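Local structure of deoxycytidylate deaminase (Cyanophage S-TIM5, 4P9E) at residues A71-L76 against S102-Q107; D123-L128 against V133-M138; K14-F19 against F92-P97. The protein probably catalyses the zinc-dependent hydrolytic deamination of dCMP to dUMP, the family's route toward thymidine nucleotides. All coordinates share one frame; numbering follows the deposited sequence.

Contact 1. Residues A71-L76 against S102-Q107; sequences AEQNAL and SKMIAQ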
loop_
_atom_site.group_PDB
_atom_site.type_symbol
_atom_site.label_atom_id
_atom_site.label_comp_id
_atom_site.label_asym_id
_atom_site.label_seq_id
_atom_site.Cartn_x
_atom_site.Cartn_y
_atom_site.Cartn_z
ATOM N N ALA A 71 -11.072 17.477 -14.633
ATOM C CA ALA A 71 -10.399 17.518 -13.345
ATOM C C ALA A 71 -10.610 16.217 -12.566
ATOM O O ALA A 71 -9.705 15.729 -11.891
ATOM C CB ALA A 71 -10.914 18.700 -12.537
ATOM N N GLU A 72 -11.815 15.665 -12.671
ATOM C CA GLU A 72 -12.176 14.466 -11.937
ATOM C C GLU A 72 -11.440 13.263 -12.513
ATOM O O GLU A 72 -10.958 12.417 -11.773
ATOM C CB GLU A 72 -13.701 14.236 -11.963
ATOM C CG GLU A 72 -14.573 15.400 -11.464
ATOM C CD GLU A 72 -14.935 16.403 -12.565
ATOM O OE1 GLU A 72 -14.072 16.723 -13.423
ATOM O OE2 GLU A 72 -16.090 16.886 -12.560
ATOM N N GLN A 73 -11.353 13.185 -13.837
ATOM C CA GLN A 73 -10.502 12.199 -14.496
ATOM C C GLN A 73 -9.020 12.234 -14.051
ATOM O O GLN A 73 -8.412 11.191 -13.810
ATOM C CB GLN A 73 -10.628 12.326 -16.006
ATOM C CG GLN A 73 -11.921 11.738 -16.508
ATOM C CD GLN A 73 -12.319 12.220 -17.896
ATOM O OE1 GLN A 73 -11.577 12.939 -18.562
ATOM N NE2 GLN A 73 -13.519 11.834 -18.327
ATOM N N ASN A 74 -8.459 13.431 -13.924
ATOM C CA ASN A 74 -7.102 13.576 -13.405
ATOM C C ASN A 74 -6.911 13.093 -11.962
ATOM O O ASN A 74 -5.971 12.345 -11.661
ATOM C CB ASN A 74 -6.620 15.011 -13.555
ATOM C CG ASN A 74 -5.914 15.238 -14.863
ATOM O OD1 ASN A 74 -5.185 14.366 -15.341
ATOM N ND2 ASN A 74 -6.122 16.404 -15.458
ATOM N N ALA A 75 -7.798 13.518 -11.078
ATOM C CA ALA A 75 -7.764 13.056 -9.705
ATOM C C ALA A 75 -7.852 11.523 -9.635
ATOM O O ALA A 75 -7.024 10.865 -9.001
ATOM C CB ALA A 75 -8.888 13.715 -8.895
ATOM N N LEU A 76 -8.857 10.971 -10.306
ATOM C CA LEU A 76 -9.032 9.533 -10.423
ATOM C C LEU A 76 -7.795 8.792 -10.932
ATOM O O LEU A 76 -7.401 7.770 -10.382
ATOM C CB LEU A 76 -10.197 9.251 -11.363
ATOM C CG LEU A 76 -10.547 7.771 -11.534
ATOM C CD1 LEU A 76 -10.956 7.158 -10.212
ATOM C CD2 LEU A 76 -11.651 7.630 -12.543
ATOM N N SER A 102 -19.285 11.141 -13.588
ATOM C CA SER A 102 -20.234 10.554 -12.649
ATOM C C SER A 102 -20.245 9.019 -12.578
ATOM O O SER A 102 -20.246 8.465 -11.486
ATOM C CB SER A 102 -21.632 11.083 -12.932
ATOM O OG SER A 102 -21.681 12.470 -12.663
ATOM N N LYS A 103 -20.247 8.343 -13.728
ATOM C CA LYS A 103 -20.191 6.882 -13.786
ATOM C C LYS A 103 -19.013 6.354 -12.996
ATOM O O LYS A 103 -19.099 5.316 -12.330
ATOM C CB LYS A 103 -19.944 6.391 -15.213
ATOM C CG LYS A 103 -20.933 6.763 -16.269
ATOM C CD LYS A 103 -20.508 6.176 -17.634
ATOM C CE LYS A 103 -19.116 6.605 -18.064
ATOM N NZ LYS A 103 -18.932 6.481 -19.535
ATOM N N MET A 104 -17.891 7.052 -13.134
ATOM C CA MET A 104 -16.621 6.557 -12.632
ATOM C C MET A 104 -16.491 6.824 -11.149
ATOM O O MET A 104 -16.035 5.967 -10.381
ATOM C CB MET A 104 -15.469 7.189 -13.400
ATOM C CG MET A 104 -15.439 6.781 -14.864
ATOM S SD MET A 104 -13.817 7.014 -15.616
ATOM C CE MET A 104 -13.908 8.731 -16.090
ATOM N N ILE A 105 -16.907 8.022 -10.769
ATOM C CA ILE A 105 -17.003 8.417 -9.382
ATOM C C ILE A 105 -17.852 7.411 -8.592
ATOM O O ILE A 105 -17.463 6.985 -7.501
ATOM C CB ILE A 105 -17.582 9.835 -9.294
ATOM C CG1 ILE A 105 -16.631 10.819 -9.963
ATOM C CG2 ILE A 105 -17.837 10.253 -7.868
ATOM C CD1 ILE A 105 -17.263 12.142 -10.299
ATOM N N ALA A 106 -18.995 7.008 -9.141
ATOM C CA ALA A 106 -19.877 6.080 -8.424
ATOM C C ALA A 106 -19.266 4.692 -8.311
ATOM O O ALA A 106 -19.307 4.050 -7.254
ATOM C CB ALA A 106 -21.219 5.996 -9.092
ATOM N N GLN A 107 -18.709 4.226 -9.418
ATOM C CA GLN A 107 -18.072 2.931 -9.458
ATOM C C GLN A 107 -16.807 2.897 -8.584
ATOM O O GLN A 107 -16.380 1.834 -8.128
ATOM C CB GLN A 107 -17.751 2.567 -10.904
ATOM C CG GLN A 107 -17.508 1.093 -11.133
ATOM C CD GLN A 107 -18.775 0.259 -11.072
ATOM O OE1 GLN A 107 -19.376 0.097 -10.013
ATOM N NE2 GLN A 107 -19.178 -0.291 -12.211
#
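Met104 reaches across from helix 99-107 and carries most of this contact with helix 71-80, touching Gln73 with its methyl end and Leu76 with its sulfur. The apolar part comes first. Leu76 has CG anti to its backbone N (chi1 -177°), which extends the branch toward the other helix, where CD2 lies 3.8 Å from Met104 SD and 3.9 Å from Met104 CB. These two side chains meet at about a right angle. Further toward the start of helix 71-80, the Met104 chain bends at its last torsion and brings CE to 3.6 Å from Gln73 CG, so the methyl lies against the aliphatic part of the glutamine and also reaches its amide nitrogen NE2. A looser touch joins Glu72 CG to Ile105 CD1 at 4.4 Å.

No hydrogen bond passes between the two segments. The polar end of Gln73 turns back along its own chain instead: OE1 takes the backbone N-H of His70, the zinc ligand just ahead of the helix.

The short axes come within 10.5 Å at an angle of 33°, a spacing bridged by long side chains such as Met104. Glu72, the predicted proton donor, lies beside the zinc ion. The starts of these two helices, with His70 just before one and Cys98 and Cys101 of a CxxC motif at the other, bring three ligands to one metal, the zinc site of the cytidine deaminase fold.

Contact 2. Residues D123-L128 against V133-M138; sequences DGIDVL and VEVEKM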
loop_
_atom_site.group_PDB
_atom_site.type_symbol
_atom_site.label_atom_id
_atom_site.label_comp_id
_atom_site.label_asym_id
_atom_site.label_seq_id
_atom_site.Cartn_x
_atom_site.Cartn_y
_atom_site.Cartn_z
ATOM N N ASP A 123 -27.452 16.136 -15.371
ATOM C CA ASP A 123 -27.634 14.696 -15.433
ATOM C C ASP A 123 -26.634 13.953 -14.554
ATOM O O ASP A 123 -26.982 12.972 -13.908
ATOM C CB ASP A 123 -27.533 14.211 -16.877
ATOM C CG ASP A 123 -28.605 14.806 -17.769
ATOM O OD1 ASP A 123 -29.651 15.231 -17.243
ATOM O OD2 ASP A 123 -28.403 14.848 -18.999
ATOM N N GLY A 124 -25.388 14.412 -14.541
ATOM C CA GLY A 124 -24.365 13.780 -13.735
ATOM C C GLY A 124 -24.856 13.686 -12.309
ATOM O O GLY A 124 -24.734 12.659 -11.653
ATOM N N ILE A 125 -25.453 14.777 -11.854
ATOM C CA ILE A 125 -25.926 14.917 -10.491
ATOM C C ILE A 125 -26.990 13.898 -10.070
ATOM O O ILE A 125 -26.893 13.303 -8.999
ATOM C CB ILE A 125 -26.477 16.331 -10.277
ATOM C CG1 ILE A 125 -25.394 17.354 -10.588
ATOM C CG2 ILE A 125 -26.994 16.499 -8.858
ATOM C CD1 ILE A 125 -24.204 17.223 -9.686
ATOM N N ASP A 126 -28.013 13.699 -10.893
ATOM C CA ASP A 126 -29.082 12.792 -10.492
ATOM C C ASP A 126 -28.621 11.337 -10.582
ATOM O O ASP A 126 -29.028 10.485 -9.786
ATOM C CB ASP A 126 -30.384 13.053 -11.269
ATOM C CG ASP A 126 -30.357 12.486 -12.673
ATOM O OD1 ASP A 126 -29.273 12.521 -13.289
ATOM O OD2 ASP A 126 -31.413 12.005 -13.160
ATOM N N VAL A 127 -27.733 11.057 -11.526
ATOM C CA VAL A 127 -27.192 9.716 -11.614
ATOM C C VAL A 127 -26.338 9.360 -10.404
ATOM O O VAL A 127 -26.467 8.266 -9.855
ATOM C CB VAL A 127 -26.450 9.488 -12.926
ATOM C CG1 VAL A 127 -25.231 8.611 -12.709
ATOM C CG2 VAL A 127 -27.410 8.848 -13.921
ATOM N N LEU A 128 -25.489 10.285 -9.977
ATOM C CA LEU A 128 -24.721 10.082 -8.760
ATOM C C LEU A 128 -25.666 9.709 -7.613
ATOM O O LEU A 128 -25.347 8.862 -6.772
ATOM C CB LEU A 128 -23.925 11.342 -8.404
ATOM C CG LEU A 128 -22.686 11.742 -9.217
ATOM C CD1 LEU A 128 -22.423 13.220 -9.078
ATOM C CD2 LEU A 128 -21.447 10.986 -8.780
ATOM N N VAL A 133 -24.261 7.807 -4.365
ATOM C CA VAL A 133 -23.312 8.833 -3.993
ATOM C C VAL A 133 -24.108 10.023 -3.467
ATOM O O VAL A 133 -25.080 10.435 -4.083
ATOM C CB VAL A 133 -22.457 9.276 -5.217
ATOM C CG1 VAL A 133 -21.368 10.228 -4.803
ATOM C CG2 VAL A 133 -21.859 8.070 -5.917
ATOM N N GLU A 134 -23.704 10.563 -2.328
ATOM C CA GLU A 134 -24.291 11.789 -1.814
ATOM C C GLU A 134 -23.747 13.014 -2.534
ATOM O O GLU A 134 -22.623 13.000 -3.052
ATOM C CB GLU A 134 -24.066 11.900 -0.314
ATOM C CG GLU A 134 -24.555 10.663 0.416
ATOM C CD GLU A 134 -26.054 10.381 0.226
ATOM O OE1 GLU A 134 -26.442 9.193 0.298
ATOM O OE2 GLU A 134 -26.842 11.337 0.017
ATOM N N VAL A 135 -24.565 14.066 -2.578
ATOM C CA VAL A 135 -24.238 15.302 -3.285
ATOM C C VAL A 135 -24.619 16.533 -2.475
ATOM O O VAL A 135 -25.699 16.582 -1.915
ATOM C CB VAL A 135 -24.980 15.391 -4.634
ATOM C CG1 VAL A 135 -24.529 16.621 -5.402
ATOM C CG2 VAL A 135 -24.761 14.124 -5.464
ATOM N N GLU A 136 -23.731 17.522 -2.421
ATOM C CA GLU A 136 -24.005 18.786 -1.742
ATOM C C GLU A 136 -23.342 19.991 -2.433
ATOM O O GLU A 136 -22.148 19.992 -2.684
ATOM C CB GLU A 136 -23.587 18.724 -0.263
ATOM C CG GLU A 136 -23.809 20.021 0.525
ATOM C CD GLU A 136 -23.236 19.985 1.945
ATOM O OE1 GLU A 136 -22.878 18.888 2.424
ATOM O OE2 GLU A 136 -23.139 21.059 2.588
ATOM N N LYS A 137 -24.140 21.013 -2.724
ATOM C CA LYS A 137 -23.662 22.268 -3.281
ATOM C C LYS A 137 -23.264 23.228 -2.149
ATOM O O LYS A 137 -23.954 23.310 -1.148
ATOM C CB LYS A 137 -24.763 22.839 -4.187
ATOM C CG LYS A 137 -24.769 24.331 -4.411
ATOM C CD LYS A 137 -23.757 24.785 -5.428
ATOM C CE LYS A 137 -24.261 26.032 -6.129
ATOM N NZ LYS A 137 -25.351 25.682 -7.084
ATOM N N MET A 138 -22.137 23.929 -2.298
ATOM C CA MET A 138 -21.613 24.768 -1.216
ATOM C C MET A 138 -20.919 26.038 -1.687
ATOM O O MET A 138 -21.066 26.445 -2.836
ATOM C CB MET A 138 -20.649 23.974 -0.345
ATOM C CG MET A 138 -19.441 23.435 -1.087
ATOM S SD MET A 138 -18.163 22.811 0.015
ATOM C CE MET A 138 -17.610 24.325 0.770
ATOM O OXT MET A 138 -20.196 26.681 -0.925
#
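Leu128 and Val133 pack together where helix 123-130 turns back into the edge strand 134-137, the last helix-to-strand connection of this alpha/beta deaminase fold. Within this chain the strand closes one side of the mixed sheet, and its backbone pairs with strand 112-115.

Leu128 is the main side chain on the helix. With CG anti to its carbonyl carbon (chi1 -73°), it lies obliquely across Val133, and CD2 comes to 4.0 Å from Val133 CG1. Its CB also serves the next inward-facing valine, standing 4.1 Å from Val135 CG2. Both valines take the same rotamer, CG1 anti to the backbone N (chi1 -174° in Val133), and both direct their CB toward the helix. Two residues apart, as on one face of a strand, they meet successive parts of the helix: Val133 takes Leu128, while Val135 also reaches back one turn to Ile125, whose CG2 is 4.2 Å from Val135 CG1.

Beyond this apolar patch, Leu128 continues onto Ser102 and Ile105 of helix 99-107, and Val135 rests against Tyr115 of the neighbouring strand.

The backbone closes the turn with one hydrogen bond: Val133 N donates to Leu128 O at 2.8 Å, a bent bond with an N-H...O angle of 138°.

Contact 3. Residues K14-F19 against F92-P97; sequences KTAELF and FCTHSP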
loop_
_atom_site.group_PDB
_atom_site.type_symbol
_atom_site.label_atom_id
_atom_site.label_comp_id
_atom_site.label_asym_id
_atom_site.label_seq_id
_atom_site.Cartn_x
_atom_site.Cartn_y
_atom_site.Cartn_z
ATOM N N LYS A 14 -11.877 25.705 -1.509
ATOM C CA LYS A 14 -10.984 26.749 -1.985
ATOM C C LYS A 14 -9.698 26.200 -2.597
ATOM O O LYS A 14 -9.054 26.869 -3.399
ATOM C CB LYS A 14 -10.677 27.747 -0.875
ATOM C CG LYS A 14 -11.755 28.798 -0.713
ATOM C CD LYS A 14 -11.259 29.941 0.145
ATOM C CE LYS A 14 -12.395 30.585 0.942
ATOM N NZ LYS A 14 -11.878 31.331 2.139
ATOM N N THR A 15 -9.336 24.982 -2.221
ATOM C CA THR A 15 -8.134 24.355 -2.731
ATOM C C THR A 15 -8.420 23.862 -4.130
ATOM O O THR A 15 -7.648 24.092 -5.057
ATOM C CB THR A 15 -7.693 23.187 -1.835
ATOM O OG1 THR A 15 -7.384 23.681 -0.527
ATOM C CG2 THR A 15 -6.457 22.480 -2.415
ATOM N N ALA A 16 -9.547 23.187 -4.281
ATOM C CA ALA A 16 -10.017 22.827 -5.604
ATOM C C ALA A 16 -10.048 24.074 -6.510
ATOM O O ALA A 16 -9.683 24.001 -7.677
ATOM C CB ALA A 16 -11.377 22.183 -5.515
ATOM N N GLU A 17 -10.464 25.215 -5.962
ATOM C CA GLU A 17 -10.449 26.475 -6.698
ATOM C C GLU A 17 -9.050 26.958 -7.049
ATOM O O GLU A 17 -8.830 27.466 -8.148
ATOM C CB GLU A 17 -11.164 27.568 -5.923
ATOM C CG GLU A 17 -12.659 27.531 -6.065
ATOM C CD GLU A 17 -13.346 28.491 -5.114
ATOM O OE1 GLU A 17 -14.525 28.250 -4.798
ATOM O OE2 GLU A 17 -12.718 29.487 -4.681
ATOM N N LEU A 18 -8.118 26.832 -6.111
ATOM C CA LEU A 18 -6.710 27.134 -6.371
ATOM C C LEU A 18 -6.215 26.359 -7.575
ATOM O O LEU A 18 -5.462 26.873 -8.404
ATOM C CB LEU A 18 -5.859 26.716 -5.182
ATOM C CG LEU A 18 -5.082 27.789 -4.450
ATOM C CD1 LEU A 18 -5.963 28.998 -4.208
ATOM C CD2 LEU A 18 -4.608 27.217 -3.138
ATOM N N PHE A 19 -6.636 25.108 -7.676
ATOM C CA PHE A 19 -6.155 24.273 -8.761
ATOM C C PHE A 19 -6.913 24.421 -10.061
ATOM O O PHE A 19 -6.365 24.141 -11.110
ATOM C CB PHE A 19 -6.044 22.817 -8.330
ATOM C CG PHE A 19 -4.859 22.567 -7.455
ATOM C CD1 PHE A 19 -3.586 22.489 -8.003
ATOM C CD2 PHE A 19 -5.000 22.459 -6.084
ATOM C CE1 PHE A 19 -2.477 22.281 -7.196
ATOM C CE2 PHE A 19 -3.899 22.254 -5.273
ATOM C CZ PHE A 19 -2.634 22.165 -5.824
ATOM N N PHE A 92 -14.177 16.945 -3.648
ATOM C CA PHE A 92 -14.527 18.364 -3.751
ATOM C C PHE A 92 -14.193 18.858 -5.141
ATOM O O PHE A 92 -13.040 18.889 -5.539
ATOM C CB PHE A 92 -13.785 19.226 -2.742
ATOM C CG PHE A 92 -14.197 18.990 -1.337
ATOM C CD1 PHE A 92 -15.037 19.879 -0.695
ATOM C CD2 PHE A 92 -13.758 17.874 -0.647
ATOM C CE1 PHE A 92 -15.418 19.652 0.608
ATOM C CE2 PHE A 92 -14.148 17.655 0.649
ATOM C CZ PHE A 92 -14.973 18.539 1.272
ATOM N N CYS A 93 -15.206 19.255 -5.889
ATOM C CA CYS A 93 -14.956 19.791 -7.200
ATOM C C CYS A 93 -15.516 21.227 -7.318
ATOM O O CYS A 93 -16.484 21.576 -6.648
ATOM C CB CYS A 93 -15.539 18.840 -8.251
ATOM S SG CYS A 93 -14.877 19.106 -9.924
ATOM N N THR A 94 -14.886 22.069 -8.127
ATOM C CA THR A 94 -15.459 23.381 -8.417
ATOM C C THR A 94 -16.771 23.254 -9.181
ATOM O O THR A 94 -17.656 24.077 -9.034
ATOM C CB THR A 94 -14.507 24.285 -9.231
ATOM O OG1 THR A 94 -14.073 23.604 -10.411
ATOM C CG2 THR A 94 -13.299 24.683 -8.410
ATOM N N HIS A 95 -16.897 22.214 -9.990
ATOM C CA HIS A 95 -18.101 22.036 -10.778
ATOM C C HIS A 95 -18.778 20.705 -10.562
ATOM O O HIS A 95 -18.124 19.721 -10.258
ATOM C CB HIS A 95 -17.798 22.210 -12.255
ATOM C CG HIS A 95 -17.382 23.600 -12.616
ATOM N ND1 HIS A 95 -16.159 24.122 -12.256
ATOM C CD2 HIS A 95 -18.042 24.579 -13.269
ATOM C CE1 HIS A 95 -16.076 25.366 -12.694
ATOM N NE2 HIS A 95 -17.198 25.668 -13.318
ATOM N N SER A 96 -20.103 20.714 -10.686
ATOM C CA SER A 96 -20.905 19.514 -10.849
ATOM C C SER A 96 -20.252 18.677 -11.954
ATOM O O SER A 96 -19.782 19.236 -12.938
ATOM C CB SER A 96 -22.349 19.923 -11.198
ATOM O OG SER A 96 -22.990 19.041 -12.115
ATOM N N PRO A 97 -20.152 17.347 -11.769
ATOM C CA PRO A 97 -19.502 16.528 -12.799
ATOM C C PRO A 97 -20.393 16.093 -13.960
ATOM O O PRO A 97 -21.595 15.925 -13.806
ATOM C CB PRO A 97 -19.011 15.302 -12.023
ATOM C CG PRO A 97 -19.887 15.230 -10.863
ATOM C CD PRO A 97 -20.233 16.632 -10.488
#
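Ala16 sits over Phe92 and Cys93 of strand 90-93, its small CB directed at the strand and 3.7 Å from Phe92 O. This is the tightly packed part of the contact: the alpha carbons of Ala16 and Cys93 are 6.0 Å apart, and the methyl side chain lets the helix come down that close to the backbone. Thr94, where the chain turns a corner, closes the same face. Its methyl, CG2, lies anti to the carbonyl carbon and is turned to the helix, 3.8 Å from Ala16 O. Meanwhile OG1, with chi1 at 53°, sits between the backbone N and the carbonyl carbon. There it is hydrogen-bonded to His95 ND1 at 2.8 Å, meeting the imidazole at its edge and in its plane, and to the backbone N of Gly31, at the start of strand 31-36. These two bonds probably hold the rotation that presents the methyl to the helix.

The looser side is at Glu17, which is partly exposed. Only its aliphatic stem joins in, CG resting 3.7 Å from Thr94 CG2. The rest of the extended chain carries the carboxylate onward to a salt bridge between OE1 and Arg116. No hydrogen bond links the two segments. Elsewhere on the helix, Thr15 and Leu18 pack on a neighbouring subunit.

Phe92 turns its ring away from this helix segment to stack with Tyr114. A helix laid against a central strand of the mixed sheet, on the face turned away from the zinc-bearing helices, is the layered alpha/beta/alpha build of the cytidine deaminase fold.

Contacts 2 and 3 both include strands of the mixed sheet, while contact 1 pairs two helices; the centres lie 13 to 14 Å apart. Contacts 1 and 3 interleave along the chain, in the order 14-19, 71-76, 92-97, 102-107, and contact 2 follows both. Strand 90-93 follows helix 71-80 and precedes helix 99-107 in the chain, so the loop that leaves contact 3 leads into the zinc-binding turn beside contact 1. Pro97 is shared ground: it touches Glu72 and Ile105 of contact 1 and Ile125 and Leu128 of contact 2. Ile105 and Leu128 join contacts 1 and 2 directly. The zinc site thus lies next to contact 1, with Pro97 linking all three, while contacts 1 and 2 both reach the second subunit.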